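Local coordinates for 6-phospho-alpha-glucosidase (Merdibacter massiliensis, PDB 6VC6), which probably hydrolyses 6-phospho-alpha-glucosides, with NAD and a manganese ion bound at its active site, at residues E33-F38 with L63-T68; R182-S187 with P218-I223. All coordinates share one frame; numbering follows the deposited sequence.

Interaction 1 (E33-F38 with L63-T68)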
loop_
_atom_site.group_PDB
_atom_site.type_symbol
_atom_site.label_atom_id
_atom_site.label_comp_id
_atom_site.label_asym_id
_atom_site.label_seq_id
_atom_site.Cartn_x
_atom_site.Cartn_y
_atom_site.Cartn_z
ATOM N N GLU A 33 24.366 6.375 -5.553
ATOM C CA GLU A 33 25.741 6.027 -5.224
ATOM C C GLU A 33 25.844 4.797 -4.337
ATOM O O GLU A 33 26.807 4.034 -4.463
ATOM C CB GLU A 33 26.434 7.208 -4.534
ATOM C CG GLU A 33 27.889 6.961 -4.174
ATOM C CD GLU A 33 28.839 7.872 -4.927
ATOM O OE1 GLU A 33 28.360 8.693 -5.736
ATOM O OE2 GLU A 33 30.064 7.765 -4.708
ATOM N N LYS A 34 24.851 4.541 -3.486
ATOM C CA LYS A 34 24.900 3.428 -2.552
ATOM C C LYS A 34 23.489 2.913 -2.309
ATOM O O LYS A 34 22.549 3.700 -2.176
ATOM C CB LYS A 34 25.550 3.853 -1.230
ATOM C CG LYS A 34 25.707 2.741 -0.209
ATOM C CD LYS A 34 26.143 3.306 1.133
ATOM C CE LYS A 34 26.307 2.211 2.172
ATOM N NZ LYS A 34 26.527 2.771 3.535
ATOM N N LEU A 35 23.351 1.589 -2.256
ATOM C CA LEU A 35 22.080 0.938 -1.962
ATOM C C LEU A 35 22.306 -0.142 -0.916
ATOM O O LEU A 35 23.255 -0.925 -1.024
ATOM C CB LEU A 35 21.452 0.333 -3.221
ATOM C CG LEU A 35 20.225 -0.552 -2.980
ATOM C CD1 LEU A 35 19.000 0.295 -2.668
ATOM C CD2 LEU A 35 19.966 -1.460 -4.170
ATOM N N VAL A 36 21.439 -0.181 0.094
ATOM C CA VAL A 36 21.528 -1.152 1.178
ATOM C C VAL A 36 20.170 -1.818 1.349
ATOM O O VAL A 36 19.155 -1.133 1.512
ATOM C CB VAL A 36 21.972 -0.501 2.502
ATOM C CG1 VAL A 36 22.072 -1.551 3.597
ATOM C CG2 VAL A 36 23.298 0.217 2.328
ATOM N N LEU A 37 20.153 -3.146 1.313
ATOM C CA LEU A 37 18.953 -3.915 1.617
ATOM C C LEU A 37 18.983 -4.306 3.089
ATOM O O LEU A 37 19.927 -4.961 3.543
ATOM C CB LEU A 37 18.860 -5.161 0.737
ATOM C CG LEU A 37 18.852 -4.986 -0.782
ATOM C CD1 LEU A 37 18.652 -6.332 -1.463
ATOM C CD2 LEU A 37 17.775 -4.003 -1.210
ATOM N N PHE A 38 17.960 -3.903 3.836
ATOM C CA PHE A 38 17.833 -4.272 5.237
ATOM C C PHE A 38 16.638 -5.195 5.428
ATOM O O PHE A 38 15.610 -5.047 4.759
ATOM C CB PHE A 38 17.681 -3.042 6.136
ATOM C CG PHE A 38 17.512 -3.380 7.592
ATOM C CD1 PHE A 38 18.610 -3.681 8.380
ATOM C CD2 PHE A 38 16.251 -3.411 8.168
ATOM C CE1 PHE A 38 18.457 -3.998 9.716
ATOM C CE2 PHE A 38 16.092 -3.729 9.505
ATOM C CZ PHE A 38 17.197 -4.023 10.279
ATOM N N LEU A 63 27.759 1.298 -8.754
ATOM C CA LEU A 63 26.890 1.313 -7.583
ATOM C C LEU A 63 27.457 0.462 -6.460
ATOM O O LEU A 63 27.956 -0.627 -6.688
ATOM C CB LEU A 63 25.505 0.797 -7.963
ATOM C CG LEU A 63 24.327 0.947 -6.998
ATOM C CD1 LEU A 63 24.197 -0.277 -6.116
ATOM C CD2 LEU A 63 24.414 2.212 -6.163
ATOM N N ASP A 64 27.373 0.971 -5.240
ATOM C CA ASP A 64 27.877 0.177 -4.136
ATOM C C ASP A 64 26.673 -0.430 -3.437
ATOM O O ASP A 64 25.906 0.265 -2.781
ATOM C CB ASP A 64 28.692 1.076 -3.201
ATOM C CG ASP A 64 28.714 0.589 -1.772
ATOM O OD1 ASP A 64 28.591 -0.618 -1.533
ATOM O OD2 ASP A 64 28.868 1.424 -0.869
ATOM N N PHE A 65 26.638 -1.753 -3.531
ATOM C CA PHE A 65 25.459 -2.502 -3.122
ATOM C C PHE A 65 25.802 -3.424 -1.961
ATOM O O PHE A 65 26.888 -4.012 -1.920
ATOM C CB PHE A 65 24.907 -3.315 -4.300
ATOM C CG PHE A 65 23.855 -4.311 -3.917
ATOM C CD1 PHE A 65 24.125 -5.666 -3.958
ATOM C CD2 PHE A 65 22.592 -3.895 -3.528
ATOM C CE1 PHE A 65 23.162 -6.591 -3.614
ATOM C CE2 PHE A 65 21.621 -4.815 -3.184
ATOM C CZ PHE A 65 21.907 -6.166 -3.226
ATOM N N SER A 66 24.871 -3.547 -1.018
ATOM C CA SER A 66 25.057 -4.430 0.126
ATOM C C SER A 66 23.693 -4.781 0.701
ATOM O O SER A 66 22.709 -4.065 0.501
ATOM C CB SER A 66 25.943 -3.785 1.200
ATOM O OG SER A 66 25.459 -2.502 1.560
ATOM N N TYR A 67 23.648 -5.907 1.410
ATOM C CA TYR A 67 22.469 -6.315 2.157
ATOM C C TYR A 67 22.897 -6.719 3.559
ATOM O O TYR A 67 23.953 -7.331 3.743
ATOM C CB TYR A 67 21.717 -7.463 1.462
ATOM C CG TYR A 67 22.482 -8.765 1.346
ATOM C CD1 TYR A 67 23.285 -9.026 0.243
ATOM C CD2 TYR A 67 22.377 -9.746 2.326
ATOM C CE1 TYR A 67 23.976 -10.218 0.127
ATOM C CE2 TYR A 67 23.065 -10.940 2.219
ATOM C CZ TYR A 67 23.861 -11.172 1.118
ATOM O OH TYR A 67 24.547 -12.360 1.008
ATOM N N THR A 68 22.075 -6.368 4.547
ATOM C CA THR A 68 22.461 -6.545 5.938
ATOM C C THR A 68 21.224 -6.698 6.808
ATOM O O THR A 68 20.103 -6.385 6.397
ATOM C CB THR A 68 23.300 -5.363 6.440
ATOM O OG1 THR A 68 23.639 -5.565 7.817
ATOM C CG2 THR A 68 22.518 -4.065 6.305
#
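Leu37 and Leu35 close against the Phe65 ring on the tightly packed face of this strand pair. Leu35 lies alongside Phe65, and Leu35 CD2 meets ring atom CD2 at the edge, 3.6 Å away. The Leu37 and Phe65 side chains cross at a slant, and Leu37 CD1 lies at the ring edge, in its plane, 3.7 Å from Phe65 CZ. Beyond them Leu63 CD1 reaches Leu35 CB. Phe56 of helix 42-59 meets the Phe65 ring edge-to-face and also touches Leu35. Strand 32-38, helix 42-59 and strand 64-68 form a beta-alpha-beta unit of the Rossmann-like NAD-binding sheet, with 64-68 as its edge strand. The two strands run parallel, and five backbone hydrogen bonds join them. Leu37 N gives a bond of 2.8 Å to Ser66 O, in the carbonyl plane. Thr68 N approaches Leu37 O almost head-on, with a C=O...N angle of 179°. On the other face Val36 is buried, but Asp64 is exposed and Lys34 and Ser66 partly so. There Lys34, extended with CG anti to its N (chi1 -177°), runs beside Asp64. Lys34 CG is 3.5 Å from Asp64 OD2, but Lys34 NZ stays 5.2 Å from that oxygen. Phe38, at the strand end, has its side chain about 4 Å from the bound NAD.

Interaction 2 (R182-S187 with P218-I223)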
loop_
_atom_site.group_PDB
_atom_site.type_symbol
_atom_site.label_atom_id
_atom_site.label_comp_id
_atom_site.label_asym_id
_atom_site.label_seq_id
_atom_site.Cartn_x
_atom_site.Cartn_y
_atom_site.Cartn_z
ATOM N N ARG A 182 -5.670 1.723 -20.745
ATOM C CA ARG A 182 -5.900 0.593 -21.638
ATOM C C ARG A 182 -7.322 0.614 -22.187
ATOM O O ARG A 182 -7.550 0.275 -23.354
ATOM C CB ARG A 182 -5.622 -0.718 -20.902
ATOM C CG ARG A 182 -5.953 -1.970 -21.697
ATOM C CD ARG A 182 -5.288 -3.191 -21.088
ATOM N NE ARG A 182 -5.799 -4.435 -21.653
ATOM C CZ ARG A 182 -5.190 -5.612 -21.540
ATOM N NH1 ARG A 182 -4.043 -5.705 -20.882
ATOM N NH2 ARG A 182 -5.727 -6.694 -22.086
ATOM N N LEU A 183 -8.288 1.007 -21.353
ATOM C CA LEU A 183 -9.663 1.184 -21.807
ATOM C C LEU A 183 -9.734 2.141 -22.990
ATOM O O LEU A 183 -10.412 1.874 -23.988
ATOM C CB LEU A 183 -10.518 1.718 -20.660
ATOM C CG LEU A 183 -11.437 0.816 -19.843
ATOM C CD1 LEU A 183 -12.469 1.692 -19.167
ATOM C CD2 LEU A 183 -12.102 -0.237 -20.709
ATOM N N LEU A 184 -9.034 3.269 -22.887
ATOM C CA LEU A 184 -9.162 4.371 -23.829
ATOM C C LEU A 184 -8.075 4.379 -24.894
ATOM O O LEU A 184 -8.118 5.226 -25.792
ATOM C CB LEU A 184 -9.147 5.706 -23.072
ATOM C CG LEU A 184 -10.448 6.273 -22.487
ATOM C CD1 LEU A 184 -11.361 5.188 -21.931
ATOM C CD2 LEU A 184 -10.129 7.300 -21.411
ATOM N N ASN A 185 -7.108 3.462 -24.816
ATOM C CA ASN A 185 -5.977 3.413 -25.747
ATOM C C ASN A 185 -5.207 4.734 -25.745
ATOM O O ASN A 185 -4.940 5.331 -26.789
ATOM C CB ASN A 185 -6.435 3.042 -27.160
ATOM C CG ASN A 185 -5.292 2.578 -28.041
ATOM O OD1 ASN A 185 -4.292 2.051 -27.554
ATOM N ND2 ASN A 185 -5.432 2.778 -29.346
ATOM N N VAL A 186 -4.854 5.193 -24.544
ATOM C CA VAL A 186 -4.074 6.407 -24.356
ATOM C C VAL A 186 -2.931 6.099 -23.398
ATOM O O VAL A 186 -2.883 5.043 -22.768
ATOM C CB VAL A 186 -4.925 7.578 -23.820
ATOM C CG1 VAL A 186 -5.985 7.979 -24.833
ATOM C CG2 VAL A 186 -5.563 7.206 -22.487
ATOM N N SER A 187 -1.997 7.041 -23.302
ATOM C CA SER A 187 -0.930 6.947 -22.318
ATOM C C SER A 187 -1.476 7.334 -20.950
ATOM O O SER A 187 -2.155 8.357 -20.812
ATOM C CB SER A 187 0.240 7.852 -22.704
ATOM O OG SER A 187 1.139 8.015 -21.621
ATOM N N PRO A 218 -17.241 10.501 -18.473
ATOM C CA PRO A 218 -18.457 10.024 -19.159
ATOM C C PRO A 218 -18.184 8.941 -20.190
ATOM O O PRO A 218 -18.959 7.982 -20.294
ATOM C CB PRO A 218 -19.011 11.299 -19.809
ATOM C CG PRO A 218 -18.529 12.393 -18.939
ATOM C CD PRO A 218 -17.164 11.975 -18.480
ATOM N N GLU A 219 -17.098 9.066 -20.955
ATOM C CA GLU A 219 -16.757 8.032 -21.924
ATOM C C GLU A 219 -16.248 6.768 -21.241
ATOM O O GLU A 219 -16.475 5.662 -21.743
ATOM C CB GLU A 219 -15.717 8.561 -22.912
ATOM C CG GLU A 219 -15.456 7.651 -24.103
ATOM C CD GLU A 219 -16.509 7.784 -25.188
ATOM O OE1 GLU A 219 -17.393 8.658 -25.063
ATOM O OE2 GLU A 219 -16.451 7.013 -26.169
ATOM N N ILE A 220 -15.569 6.912 -20.099
ATOM C CA ILE A 220 -15.020 5.752 -19.399
ATOM C C ILE A 220 -16.138 4.808 -18.973
ATOM O O ILE A 220 -16.048 3.588 -19.154
ATOM C CB ILE A 220 -14.173 6.206 -18.196
ATOM C CG1 ILE A 220 -12.861 6.833 -18.670
ATOM C CG2 ILE A 220 -13.893 5.037 -17.265
ATOM C CD1 ILE A 220 -12.156 7.641 -17.603
ATOM N N LYS A 221 -17.213 5.360 -18.404
ATOM C CA LYS A 221 -18.336 4.525 -17.988
ATOM C C LYS A 221 -19.017 3.862 -19.177
ATOM O O LYS A 221 -19.582 2.772 -19.035
ATOM C CB LYS A 221 -19.355 5.351 -17.203
ATOM C CG LYS A 221 -18.754 6.326 -16.210
ATOM C CD LYS A 221 -19.826 7.240 -15.641
ATOM C CE LYS A 221 -19.224 8.319 -14.761
ATOM N NZ LYS A 221 -20.242 9.302 -14.299
ATOM N N LYS A 222 -18.977 4.498 -20.350
ATOM C CA LYS A 222 -19.642 3.935 -21.519
ATOM C C LYS A 222 -18.946 2.663 -21.989
ATOM O O LYS A 222 -19.601 1.650 -22.259
ATOM C CB LYS A 222 -19.694 4.970 -22.643
ATOM C CG LYS A 222 -20.523 4.533 -23.840
ATOM C CD LYS A 222 -19.739 4.661 -25.136
ATOM C CE LYS A 222 -19.586 6.115 -25.549
ATOM N NZ LYS A 222 -19.243 6.247 -26.992
ATOM N N ILE A 223 -17.615 2.698 -22.092
ATOM C CA ILE A 223 -16.882 1.520 -22.541
ATOM C C ILE A 223 -16.922 0.421 -21.484
ATOM O O ILE A 223 -16.958 -0.770 -21.818
ATOM C CB ILE A 223 -15.437 1.905 -22.918
ATOM C CG1 ILE A 223 -15.432 2.773 -24.177
ATOM C CG2 ILE A 223 -14.585 0.670 -23.156
ATOM C CD1 ILE A 223 -14.780 4.117 -23.990
#
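Two helices pack here through a small apolar patch: the C-terminal end of helix 172-184, which follows a strand of the nucleotide-binding sheet, and helix 217-227. Adjacent Leu183 and Leu184 meet Ile220 and Ile223, which lie about one turn apart on their helix. No hydrogen bond crosses between the two segments. Leu183 spreads its two methyls over both isoleucines. The Leu183 and Ile223 side chains slide past each other in opposite directions, with Leu183 CD2 3.6 Å from Ile223 CG2. Leu183 CD1 reaches Ile220 CG2, 4.1 Å away, with the two side chains at about a right angle. Ile223 holds CG2 anti to its backbone N and CG1 beside that N (chi1 -69°). The two branches thus serve different leucines. Val180 adds to the cover of Ile220, and Leu216 touches Leu184. The helix stops just after the patch, where Asn185 takes a positive phi of 57°. Polar groups lie outside the patch. On helix 217-227, Lys222 NZ makes a salt bridge with Glu219 OE2 at 3.0 Å, from above the carboxylate plane. Arg182 makes a salt bridge with Glu235. Both Leu184 methyls, CD1 and CD2, reach Ile220 CG1, each 3.9 Å away, and Leu184 CD1 also lies 4.1 Å from Ile223 CD1.

Overall arrangement
Interactions 1 and 2 share no element and do not touch. Their centres are 42 Å apart, and their nearest atoms about 27 Å. Both are partly buried and lie well away from the centre of the chain. In 33-38 with 63-68, neighbouring strands of one sheet are joined by backbone hydrogen bonds, and helix 42-59 covers one face. This contact borders the NAD site. In 182-187 with 218-223, a helix after the last parallel strand meets a helix from the later part of the chain. That contact is made by apolar side chains, with no hydrogen bond across it. It buries 238 Å², against 572 Å² for the strand pair. Interaction 1 has five buried residues among twelve touching, interaction 2 one among four.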